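Local coordinates for protein SSD1 (Saccharomyces cerevisiae S288C, PDB 7AM1) that binds messenger RNA, including its untranslated regions, and represses translation as a non-enzymatic pseudonuclease of the RNase II family, at residues A[188-193]-A[623-628]; A[617-622]-A[884-889]; A[716-721]-A[753-758]; A[736-741]-A[746-751]. One frame throughout, in Å; residues are numbered along the deposited sequence.

Contact 1 (A[188-193]-A[623-628]); sequences SLLLVE and IEILLF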
# COMPACT_ATOMS: atom_id res chain seq x y z
N SER A 188 0.06 6.67 -8.83
CA SER A 188 -0.36 5.70 -7.83
C SER A 188 -1.66 5.04 -8.29
O SER A 188 -2.37 5.54 -9.17
CB SER A 188 -0.54 6.35 -6.45
OG SER A 188 -1.59 7.30 -6.48
N LEU A 189 -1.98 3.90 -7.67
CA LEU A 189 -3.15 3.15 -8.10
C LEU A 189 -4.44 3.85 -7.69
O LEU A 189 -5.37 3.98 -8.50
CB LEU A 189 -3.09 1.73 -7.53
CG LEU A 189 -1.88 0.92 -8.01
CD1 LEU A 189 -1.73 -0.34 -7.18
CD2 LEU A 189 -1.99 0.60 -9.50
N LEU A 190 -4.50 4.32 -6.45
CA LEU A 190 -5.64 5.06 -5.92
C LEU A 190 -5.27 6.54 -5.80
O LEU A 190 -4.17 6.96 -6.17
CB LEU A 190 -6.07 4.47 -4.58
CG LEU A 190 -6.29 2.95 -4.53
CD1 LEU A 190 -6.72 2.51 -3.12
CD2 LEU A 190 -7.29 2.47 -5.57
N LEU A 191 -6.20 7.33 -5.27
CA LEU A 191 -6.00 8.76 -5.07
C LEU A 191 -5.78 9.06 -3.60
O LEU A 191 -6.59 8.65 -2.75
CB LEU A 191 -7.19 9.58 -5.57
CG LEU A 191 -7.44 9.66 -7.07
CD1 LEU A 191 -8.73 10.42 -7.33
CD2 LEU A 191 -6.26 10.32 -7.78
N VAL A 192 -4.73 9.82 -3.29
CA VAL A 192 -4.48 10.20 -1.90
C VAL A 192 -5.57 11.19 -1.48
O VAL A 192 -6.10 11.95 -2.29
CB VAL A 192 -3.08 10.83 -1.72
CG1 VAL A 192 -2.06 10.19 -2.66
CG2 VAL A 192 -3.12 12.35 -1.83
N GLU A 193 -5.89 11.18 -0.19
CA GLU A 193 -6.90 12.09 0.34
C GLU A 193 -6.23 13.32 0.93
O GLU A 193 -5.03 13.34 1.22
CB GLU A 193 -7.75 11.39 1.40
N ILE A 623 -16.74 1.98 -1.30
CA ILE A 623 -16.76 2.43 0.08
C ILE A 623 -15.51 1.97 0.81
O ILE A 623 -14.96 2.70 1.65
CB ILE A 623 -18.06 1.96 0.77
CG1 ILE A 623 -19.24 2.70 0.14
CG2 ILE A 623 -17.98 2.19 2.29
CD1 ILE A 623 -20.59 2.44 0.78
N GLU A 624 -15.01 0.77 0.50
CA GLU A 624 -13.75 0.34 1.10
C GLU A 624 -12.61 1.27 0.69
O GLU A 624 -11.76 1.62 1.52
CB GLU A 624 -13.42 -1.10 0.70
CG GLU A 624 -12.18 -1.64 1.43
CD GLU A 624 -11.73 -3.00 0.94
OE1 GLU A 624 -12.39 -3.57 0.05
OE2 GLU A 624 -10.68 -3.48 1.43
N ILE A 625 -12.58 1.68 -0.58
CA ILE A 625 -11.55 2.62 -1.02
C ILE A 625 -11.61 3.89 -0.17
O ILE A 625 -10.59 4.36 0.34
CB ILE A 625 -11.69 2.93 -2.52
CG1 ILE A 625 -11.27 1.71 -3.36
CG2 ILE A 625 -10.85 4.15 -2.90
CD1 ILE A 625 -11.66 1.81 -4.84
N LEU A 626 -12.81 4.43 0.02
CA LEU A 626 -12.96 5.64 0.83
C LEU A 626 -12.48 5.41 2.26
O LEU A 626 -11.79 6.26 2.83
CB LEU A 626 -14.43 6.08 0.82
CG LEU A 626 -15.00 6.49 -0.54
CD1 LEU A 626 -16.47 6.87 -0.40
CD2 LEU A 626 -14.21 7.62 -1.16
N LEU A 627 -12.84 4.27 2.85
CA LEU A 627 -12.39 3.96 4.21
C LEU A 627 -10.88 3.83 4.27
O LEU A 627 -10.23 4.38 5.16
CB LEU A 627 -13.07 2.68 4.69
CG LEU A 627 -12.67 2.18 6.07
CD1 LEU A 627 -12.94 3.24 7.12
CD2 LEU A 627 -13.39 0.89 6.40
N PHE A 628 -10.30 3.13 3.29
CA PHE A 628 -8.86 2.90 3.27
C PHE A 628 -8.07 4.20 3.30
O PHE A 628 -6.99 4.26 3.91
CB PHE A 628 -8.53 2.07 2.02
CG PHE A 628 -7.07 1.89 1.75
CD1 PHE A 628 -6.33 0.98 2.48
CD2 PHE A 628 -6.45 2.59 0.74
CE1 PHE A 628 -4.99 0.80 2.23
CE2 PHE A 628 -5.10 2.42 0.48
CZ PHE A 628 -4.37 1.52 1.23
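Leu190 reaches from the loop that joins helix 175-186 to strand 206-214 and lays one methyl, CD1, against Ile625 and Phe628 on helix 617-629 of the RNB domain. The two helix residues stand three positions apart, so both reach the same flank, and no hydrogen bond crosses the contact. Leu190 CD1 is 3.9 Å from both Phe628 CD2 and Phe628 CE2, meeting the ring obliquely along this one bond. The two side chains cross at roughly a right angle. A looser touch, 4.4 Å between Leu190 CD1 and Ile625 CG2, completes the apolar cluster. Phe628 owes its part to its first torsion: with CG anti to the backbone N (chi1 173°) the ring swings out past the helix surface to the leucine, although its CB does not aim there. In the next shell, Leu524 of helix 523-529 packs on both Ile625 and Phe628, while Tyr707 of helix 689-725 also borders the phenylalanine. A pentaethylene glycol, probably from the crystallisation liquor, lies about 5 Å from the Phe628 side chain. On the loop side, the backbone N of Leu191 bonds to Glu756 OE1, and Ser188 O accepts from Lys757 NZ, which moors the chain on both sides of Leu190 to strand 755-760. The loop is also braced within itself by a hydrogen bond: Ser188 OG donates to Leu190 O at 2.6 Å, nearly in line with the C=O bond.

Contact 2 (A[617-622]-A[884-889]); sequences DDVRVG and HELQKI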
# COMPACT_ATOMS: atom_id res chain seq x y z
N ASP A 617 -21.28 -5.20 -5.55
CA ASP A 617 -19.83 -5.33 -5.45
C ASP A 617 -19.14 -4.00 -5.70
O ASP A 617 -18.15 -3.66 -5.03
CB ASP A 617 -19.32 -6.38 -6.44
CG ASP A 617 -19.76 -7.79 -6.07
OD1 ASP A 617 -20.32 -7.99 -4.97
OD2 ASP A 617 -19.53 -8.70 -6.89
N ASP A 618 -19.61 -3.23 -6.69
CA ASP A 618 -18.96 -1.98 -7.03
C ASP A 618 -19.04 -0.99 -5.87
O ASP A 618 -18.05 -0.33 -5.52
CB ASP A 618 -19.58 -1.39 -8.29
CG ASP A 618 -19.31 -2.23 -9.52
OD1 ASP A 618 -18.20 -2.79 -9.63
OD2 ASP A 618 -20.22 -2.37 -10.35
N VAL A 619 -20.22 -0.86 -5.27
CA VAL A 619 -20.38 0.06 -4.15
C VAL A 619 -19.54 -0.39 -2.96
O VAL A 619 -18.87 0.42 -2.32
CB VAL A 619 -21.87 0.19 -3.77
CG1 VAL A 619 -22.03 1.16 -2.61
CG2 VAL A 619 -22.69 0.62 -4.98
N ARG A 620 -19.57 -1.69 -2.66
CA ARG A 620 -18.80 -2.19 -1.53
C ARG A 620 -17.31 -1.90 -1.70
O ARG A 620 -16.63 -1.49 -0.75
CB ARG A 620 -19.03 -3.69 -1.38
CG ARG A 620 -18.50 -4.26 -0.07
CD ARG A 620 -18.87 -5.73 0.09
NE ARG A 620 -18.28 -6.56 -0.96
CZ ARG A 620 -18.95 -7.09 -1.98
NH1 ARG A 620 -20.26 -6.89 -2.12
NH2 ARG A 620 -18.30 -7.82 -2.86
N VAL A 621 -16.79 -2.09 -2.92
CA VAL A 621 -15.39 -1.78 -3.18
C VAL A 621 -15.14 -0.29 -3.08
O VAL A 621 -14.15 0.15 -2.48
CB VAL A 621 -15.00 -2.33 -4.57
CG1 VAL A 621 -13.68 -1.70 -5.04
CG2 VAL A 621 -14.90 -3.84 -4.53
N GLY A 622 -16.05 0.52 -3.63
CA GLY A 622 -15.88 1.96 -3.58
C GLY A 622 -15.85 2.48 -2.15
O GLY A 622 -15.02 3.32 -1.81
N HIS A 884 -23.45 11.61 -11.41
CA HIS A 884 -23.94 11.29 -10.08
C HIS A 884 -23.00 10.32 -9.39
O HIS A 884 -22.39 9.47 -10.03
CB HIS A 884 -25.34 10.64 -10.13
CG HIS A 884 -26.41 11.52 -10.69
ND1 HIS A 884 -27.30 12.21 -9.89
CD2 HIS A 884 -26.76 11.80 -11.96
CE1 HIS A 884 -28.13 12.89 -10.65
NE2 HIS A 884 -27.83 12.66 -11.92
N GLU A 885 -22.91 10.44 -8.07
CA GLU A 885 -22.10 9.49 -7.31
C GLU A 885 -22.69 8.09 -7.42
O GLU A 885 -23.91 7.91 -7.37
CB GLU A 885 -21.99 9.94 -5.85
CG GLU A 885 -21.14 11.19 -5.69
CD GLU A 885 -21.10 11.73 -4.27
OE1 GLU A 885 -22.03 11.45 -3.48
OE2 GLU A 885 -20.12 12.44 -3.95
N LEU A 886 -21.82 7.11 -7.64
CA LEU A 886 -22.15 5.69 -7.77
C LEU A 886 -22.85 5.37 -9.09
O LEU A 886 -23.33 4.24 -9.26
CB LEU A 886 -23.01 5.19 -6.60
CG LEU A 886 -22.32 5.28 -5.23
CD1 LEU A 886 -23.14 4.59 -4.15
CD2 LEU A 886 -20.91 4.70 -5.28
N GLN A 887 -22.93 6.32 -10.02
CA GLN A 887 -23.42 6.00 -11.35
C GLN A 887 -22.30 5.37 -12.17
O GLN A 887 -21.11 5.57 -11.92
CB GLN A 887 -23.94 7.25 -12.05
N LYS A 888 -22.70 4.58 -13.17
CA LYS A 888 -21.75 4.03 -14.13
C LYS A 888 -21.55 5.02 -15.27
O LYS A 888 -22.50 5.69 -15.69
CB LYS A 888 -22.26 2.69 -14.68
CG LYS A 888 -22.61 1.67 -13.61
CD LYS A 888 -21.37 1.22 -12.84
CE LYS A 888 -21.71 0.23 -11.73
NZ LYS A 888 -22.02 0.91 -10.43
N ILE A 889 -20.32 5.13 -15.74
CA ILE A 889 -19.97 6.11 -16.77
C ILE A 889 -18.89 5.52 -17.67
O ILE A 889 -17.98 4.84 -17.17
CB ILE A 889 -19.50 7.43 -16.13
CG1 ILE A 889 -19.16 8.46 -17.20
CG2 ILE A 889 -18.28 7.19 -15.25
CD1 ILE A 889 -18.75 9.81 -16.64
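The type II beta turn from His884 to Gln887 carries Leu886 at its third position and presents it to Val619 on the first turns of helix 617-629. A positive phi of 72° lets the backbone fold there with CB directed at the helix. Leu886 CD1 sits against the branched end of the valine, 3.9 Å from Val619 CG1 and 4.1 Å from Val619 CG2, the side chains crossing at about a right angle. Phe595 of helix 582-595 also packs on Leu886. The turn links strands 878-884 and 888-896, the latter belonging to the five-stranded sheet of the C-terminal, OB-type domain, so the contact ties that domain to an RNB helix. Just past the turn, Lys888 crosses Asp618 at a slant. Bends at chi2 (-67°) and chi4 (-89°) fold its chain back so that CE lies 3.3 Å from Asp618 OD2, while NZ makes a long salt bridge of 3.7 Å to the same OD2. The aspartate's stronger charged partner is Arg851, bound at OD1; Lys888 NZ also has a weak hydrogen bond to Thr737 OG1. A methionine in place of Lys888 would probably leave Asp618 OD2 without this positive neighbour and Thr737 without its weak amine partner. On the same helix, Arg620, three residues on from Asp617, grips Asp617 OD1 with NH2 and NH1, at 2.9 Å and 3.1 Å, from the same face of the carboxylate.

Contact 3 (A[716-721]-A[753-758]); sequences LLLCKT and FGIEKR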
# COMPACT_ATOMS: atom_id res chain seq x y z
N LEU A 716 3.57 0.06 -12.29
CA LEU A 716 4.40 0.09 -13.48
C LEU A 716 3.94 -0.95 -14.49
O LEU A 716 3.72 -0.63 -15.67
CB LEU A 716 5.86 -0.13 -13.08
CG LEU A 716 6.95 -0.14 -14.14
CD1 LEU A 716 7.05 1.24 -14.80
CD2 LEU A 716 8.28 -0.55 -13.51
N LEU A 717 3.78 -2.20 -14.05
CA LEU A 717 3.37 -3.26 -14.96
C LEU A 717 1.94 -3.07 -15.44
O LEU A 717 1.62 -3.43 -16.58
CB LEU A 717 3.53 -4.61 -14.28
CG LEU A 717 3.27 -5.86 -15.13
CD1 LEU A 717 4.07 -5.83 -16.41
CD2 LEU A 717 3.58 -7.11 -14.31
N LEU A 718 1.07 -2.52 -14.59
CA LEU A 718 -0.31 -2.27 -14.99
C LEU A 718 -0.38 -1.21 -16.09
O LEU A 718 -1.17 -1.33 -17.03
CB LEU A 718 -1.13 -1.83 -13.78
CG LEU A 718 -2.59 -1.50 -14.09
CD1 LEU A 718 -3.30 -2.70 -14.69
CD2 LEU A 718 -3.30 -1.02 -12.84
N CYS A 719 0.43 -0.15 -15.97
CA CYS A 719 0.45 0.87 -17.01
C CYS A 719 0.91 0.29 -18.34
O CYS A 719 0.35 0.60 -19.39
CB CYS A 719 1.35 2.03 -16.58
SG CYS A 719 0.64 3.07 -15.31
N LYS A 720 1.95 -0.55 -18.30
CA LYS A 720 2.40 -1.23 -19.50
C LYS A 720 1.30 -2.11 -20.09
O LYS A 720 1.15 -2.18 -21.32
CB LYS A 720 3.64 -2.06 -19.16
CG LYS A 720 4.21 -2.87 -20.30
CD LYS A 720 5.53 -3.48 -19.85
CE LYS A 720 5.79 -4.83 -20.49
NZ LYS A 720 6.35 -5.79 -19.49
N THR A 721 0.54 -2.78 -19.23
CA THR A 721 -0.54 -3.66 -19.69
C THR A 721 -1.68 -2.84 -20.28
O THR A 721 -2.23 -3.19 -21.34
CB THR A 721 -1.03 -4.52 -18.53
OG1 THR A 721 0.03 -5.36 -18.05
CG2 THR A 721 -2.18 -5.39 -18.97
N PHE A 753 -9.46 -3.08 -12.61
CA PHE A 753 -8.06 -2.70 -12.60
C PHE A 753 -7.54 -2.37 -11.21
O PHE A 753 -6.32 -2.30 -11.02
CB PHE A 753 -7.84 -1.49 -13.52
CG PHE A 753 -8.00 -1.80 -14.99
CD1 PHE A 753 -9.26 -2.04 -15.52
CD2 PHE A 753 -6.90 -1.87 -15.82
CE1 PHE A 753 -9.41 -2.32 -16.87
CE2 PHE A 753 -7.05 -2.16 -17.17
CZ PHE A 753 -8.30 -2.38 -17.69
N GLY A 754 -8.42 -2.17 -10.23
CA GLY A 754 -7.99 -1.75 -8.91
C GLY A 754 -7.37 -0.37 -8.90
O GLY A 754 -6.35 -0.15 -8.23
N ILE A 755 -7.95 0.58 -9.64
CA ILE A 755 -7.46 1.95 -9.66
C ILE A 755 -8.61 2.92 -9.43
O ILE A 755 -9.78 2.62 -9.67
CB ILE A 755 -6.73 2.29 -10.99
CG1 ILE A 755 -7.68 2.15 -12.18
CG2 ILE A 755 -5.48 1.44 -11.14
CD1 ILE A 755 -7.05 2.55 -13.52
N GLU A 756 -8.24 4.09 -8.94
CA GLU A 756 -9.14 5.20 -8.69
C GLU A 756 -8.46 6.44 -9.26
O GLU A 756 -7.31 6.72 -8.92
CB GLU A 756 -9.43 5.37 -7.20
CG GLU A 756 -10.28 6.57 -6.85
CD GLU A 756 -10.14 7.01 -5.40
OE1 GLU A 756 -9.11 6.69 -4.76
OE2 GLU A 756 -11.06 7.69 -4.90
N LYS A 757 -9.16 7.16 -10.14
CA LYS A 757 -8.57 8.30 -10.83
C LYS A 757 -9.61 9.40 -10.98
O LYS A 757 -10.81 9.19 -10.74
CB LYS A 757 -8.03 7.88 -12.21
CG LYS A 757 -6.84 6.94 -12.13
CD LYS A 757 -5.56 7.68 -11.78
CE LYS A 757 -4.55 6.77 -11.10
NZ LYS A 757 -4.65 6.85 -9.61
N ARG A 758 -9.15 10.57 -11.39
CA ARG A 758 -9.97 11.78 -11.40
C ARG A 758 -10.13 12.32 -12.81
O ARG A 758 -9.14 12.56 -13.51
CB ARG A 758 -9.35 12.84 -10.50
CG ARG A 758 -10.07 14.18 -10.50
CD ARG A 758 -9.64 15.02 -9.31
NE ARG A 758 -9.97 14.36 -8.06
CZ ARG A 758 -9.41 14.63 -6.88
NH1 ARG A 758 -8.48 15.56 -6.78
NH2 ARG A 758 -9.79 13.96 -5.81
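Leu718, on the long helix 689-725, splits its two methyls between Phe753, just before strand 755-760, and Ile755, the first residue of that strand, which is an outermost one of the five-stranded antiparallel sheet in the C-terminal OB-type domain. The leucine and the phenylalanine cross at about a right angle. Leu718 CD1 lies near the plane of the aromatic ring and meets its edge, 3.9 Å from Phe753 CD2, so the methyl meets the ring's rim and not its face. The other methyl goes to the strand: Leu718 CD2 is 3.7 Å from Ile755 CG2, with the Phe753 backbone carbonyl oxygen almost as close, 3.8 Å from that CD2. Placing CG anti to the backbone N (chi1 178°) extends the leucine away from its helix far enough to straddle both partners. Ile755 meets it at a slant, and its chi1 of 61° puts CG1 in the crowded position between N and the carbonyl carbon, leaving CG2 to do the touching. Gly754, between the two apolar residues, turns the chain with positive phi. Farther out, Leu904 of strand 903-908 touches both Ile755 and Cys719, and Leu189 packs on Leu718, so the contact is buried. Nearby polar side chains bond to main-chain carbonyls. Lys757 NZ curls back to Glu756 O at 2.8 Å and also bonds to Glu185 O. On the helix, Leu717 O takes two donors from opposite faces of its plane: Thr721 N at 2.9 Å and Thr721 OG1 at 2.9 Å.

Contact 4 (A[736-741]-A[746-751]); sequences ATVLQV and FDVFIP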
# COMPACT_ATOMS: atom_id res chain seq x y z
N ALA A 736 -16.91 2.61 -15.75
CA ALA A 736 -16.39 2.86 -14.41
C ALA A 736 -17.53 3.37 -13.54
O ALA A 736 -18.59 3.75 -14.03
CB ALA A 736 -15.23 3.87 -14.44
N THR A 737 -17.28 3.41 -12.23
CA THR A 737 -18.25 3.89 -11.26
C THR A 737 -17.75 5.21 -10.67
O THR A 737 -16.57 5.34 -10.33
CB THR A 737 -18.48 2.87 -10.14
OG1 THR A 737 -19.02 1.67 -10.69
CG2 THR A 737 -19.42 3.43 -9.07
N VAL A 738 -18.66 6.18 -10.58
CA VAL A 738 -18.35 7.48 -9.98
C VAL A 738 -18.34 7.33 -8.47
O VAL A 738 -19.31 6.84 -7.88
CB VAL A 738 -19.37 8.54 -10.43
CG1 VAL A 738 -19.08 9.87 -9.76
CG2 VAL A 738 -19.36 8.67 -11.95
N LEU A 739 -17.25 7.76 -7.84
CA LEU A 739 -17.09 7.64 -6.39
C LEU A 739 -17.32 8.95 -5.66
O LEU A 739 -17.93 8.96 -4.59
CB LEU A 739 -15.70 7.10 -6.07
CG LEU A 739 -15.43 6.64 -4.63
CD1 LEU A 739 -16.46 5.63 -4.18
CD2 LEU A 739 -14.03 6.05 -4.53
N GLN A 740 -16.84 10.07 -6.22
CA GLN A 740 -17.02 11.39 -5.64
C GLN A 740 -17.19 12.40 -6.76
O GLN A 740 -16.56 12.29 -7.82
CB GLN A 740 -15.83 11.79 -4.76
CG GLN A 740 -15.76 11.09 -3.39
CD GLN A 740 -16.88 11.53 -2.46
OE1 GLN A 740 -16.81 12.59 -1.84
NE2 GLN A 740 -17.92 10.72 -2.37
N VAL A 741 -18.02 13.41 -6.52
CA VAL A 741 -18.25 14.49 -7.46
C VAL A 741 -17.78 15.79 -6.84
O VAL A 741 -17.99 16.04 -5.65
CB VAL A 741 -19.74 14.58 -7.86
CG1 VAL A 741 -19.98 15.79 -8.75
CG2 VAL A 741 -20.17 13.32 -8.59
N PHE A 746 -14.39 14.85 -11.02
CA PHE A 746 -15.01 13.78 -10.26
C PHE A 746 -14.10 12.57 -10.30
O PHE A 746 -13.32 12.38 -11.24
CB PHE A 746 -16.41 13.42 -10.79
CG PHE A 746 -16.45 13.02 -12.25
CD1 PHE A 746 -16.49 13.98 -13.25
CD2 PHE A 746 -16.47 11.68 -12.61
CE1 PHE A 746 -16.54 13.61 -14.59
CE2 PHE A 746 -16.53 11.30 -13.95
CZ PHE A 746 -16.56 12.28 -14.94
N ASP A 747 -14.19 11.75 -9.25
CA ASP A 747 -13.38 10.55 -9.13
C ASP A 747 -14.17 9.33 -9.61
O ASP A 747 -15.37 9.21 -9.36
CB ASP A 747 -12.93 10.34 -7.68
CG ASP A 747 -12.08 11.49 -7.17
OD1 ASP A 747 -11.48 12.19 -8.02
OD2 ASP A 747 -12.01 11.68 -5.94
N VAL A 748 -13.47 8.45 -10.31
CA VAL A 748 -14.03 7.18 -10.77
C VAL A 748 -13.11 6.08 -10.28
O VAL A 748 -11.90 6.30 -10.11
CB VAL A 748 -14.20 7.13 -12.30
CG1 VAL A 748 -15.17 8.20 -12.78
CG2 VAL A 748 -12.84 7.29 -12.99
N PHE A 749 -13.67 4.90 -10.06
CA PHE A 749 -12.84 3.74 -9.78
C PHE A 749 -13.27 2.61 -10.70
O PHE A 749 -14.40 2.56 -11.18
CB PHE A 749 -12.90 3.32 -8.30
CG PHE A 749 -14.23 2.82 -7.85
CD1 PHE A 749 -15.29 3.69 -7.66
CD2 PHE A 749 -14.42 1.48 -7.59
CE1 PHE A 749 -16.52 3.24 -7.23
CE2 PHE A 749 -15.65 1.01 -7.17
CZ PHE A 749 -16.70 1.89 -6.99
N ILE A 750 -12.31 1.74 -10.98
CA ILE A 750 -12.49 0.67 -11.96
C ILE A 750 -12.08 -0.61 -11.23
O ILE A 750 -10.89 -0.92 -11.16
CB ILE A 750 -11.64 0.94 -13.21
CG1 ILE A 750 -11.83 2.39 -13.67
CG2 ILE A 750 -12.04 -0.02 -14.33
CD1 ILE A 750 -10.88 2.83 -14.77
N PRO A 751 -13.03 -1.35 -10.64
CA PRO A 751 -12.63 -2.52 -9.84
C PRO A 751 -11.85 -3.55 -10.62
O PRO A 751 -11.04 -4.28 -10.03
CB PRO A 751 -13.97 -3.08 -9.34
CG PRO A 751 -14.92 -1.93 -9.40
CD PRO A 751 -14.48 -1.10 -10.58
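Thr737 and Phe749 form a hydrogen-bonded antiparallel pair: Thr737 N donates to Phe749 O at 3.2 Å and Phe749 N returns to Thr737 O at 2.9 Å. Leu739 N then bonds to Asp747 O at 2.8 Å, and Asp747 N to Gln740 O at 2.8 Å. Leu739 and Gln740 thus share Asp747, a classic beta bulge that shifts the register by one. Among the apolar contacts, the Phe749 ring lies alongside Thr737, whose CG2 is 3.4 Å from Phe749 CE1, and crosses Leu739, whose CB is 3.8 Å from Phe749 CD1. Its chi1 of 66° swings the ring back over the partner strand. An alanine in place of Phe749 would probably open a gap beside Thr737 and Leu739 and leave Ile625 of helix 617-629 without this aromatic partner. On the other face Ala736 CB meets Ile750 CG1 at 3.8 Å, and Val738 packs more loosely on Phe746 and Val748, with Ile889 beside all three. The polar end of Asp747 has partners outside the pair: OD2 a hydrogen bond with Tyr742 OH, OD1 a salt bridge to Arg758 NE. Strands 732-741 and 745-750 make a bulged beta hairpin, the first two strands of an antiparallel sheet characteristic of an OB-fold, consistent with the S1 domain of RNase II relatives.

Contacts 2, 3 and 4 all reach one antiparallel sheet; contact 4 is internal to it, whereas contacts 2 and 3 dock helices 617-629 and 689-725 against its strands. Contact 1 shares helix 617-629 with contact 2, and its loop is bonded to the strand of contact 3. Contacts 3 and 4 are fully buried; contacts 1 and 2 are partly so. Chemistry follows place: the hairpin is held by backbone hydrogen bonds and buries much the most surface, contacts 1 and 3 are small and apolar, and contact 2, farthest from the chain's centre, adds a long ion pair. Neighbouring strands 745-750 and 755-760 join contacts 4 and 3 directly.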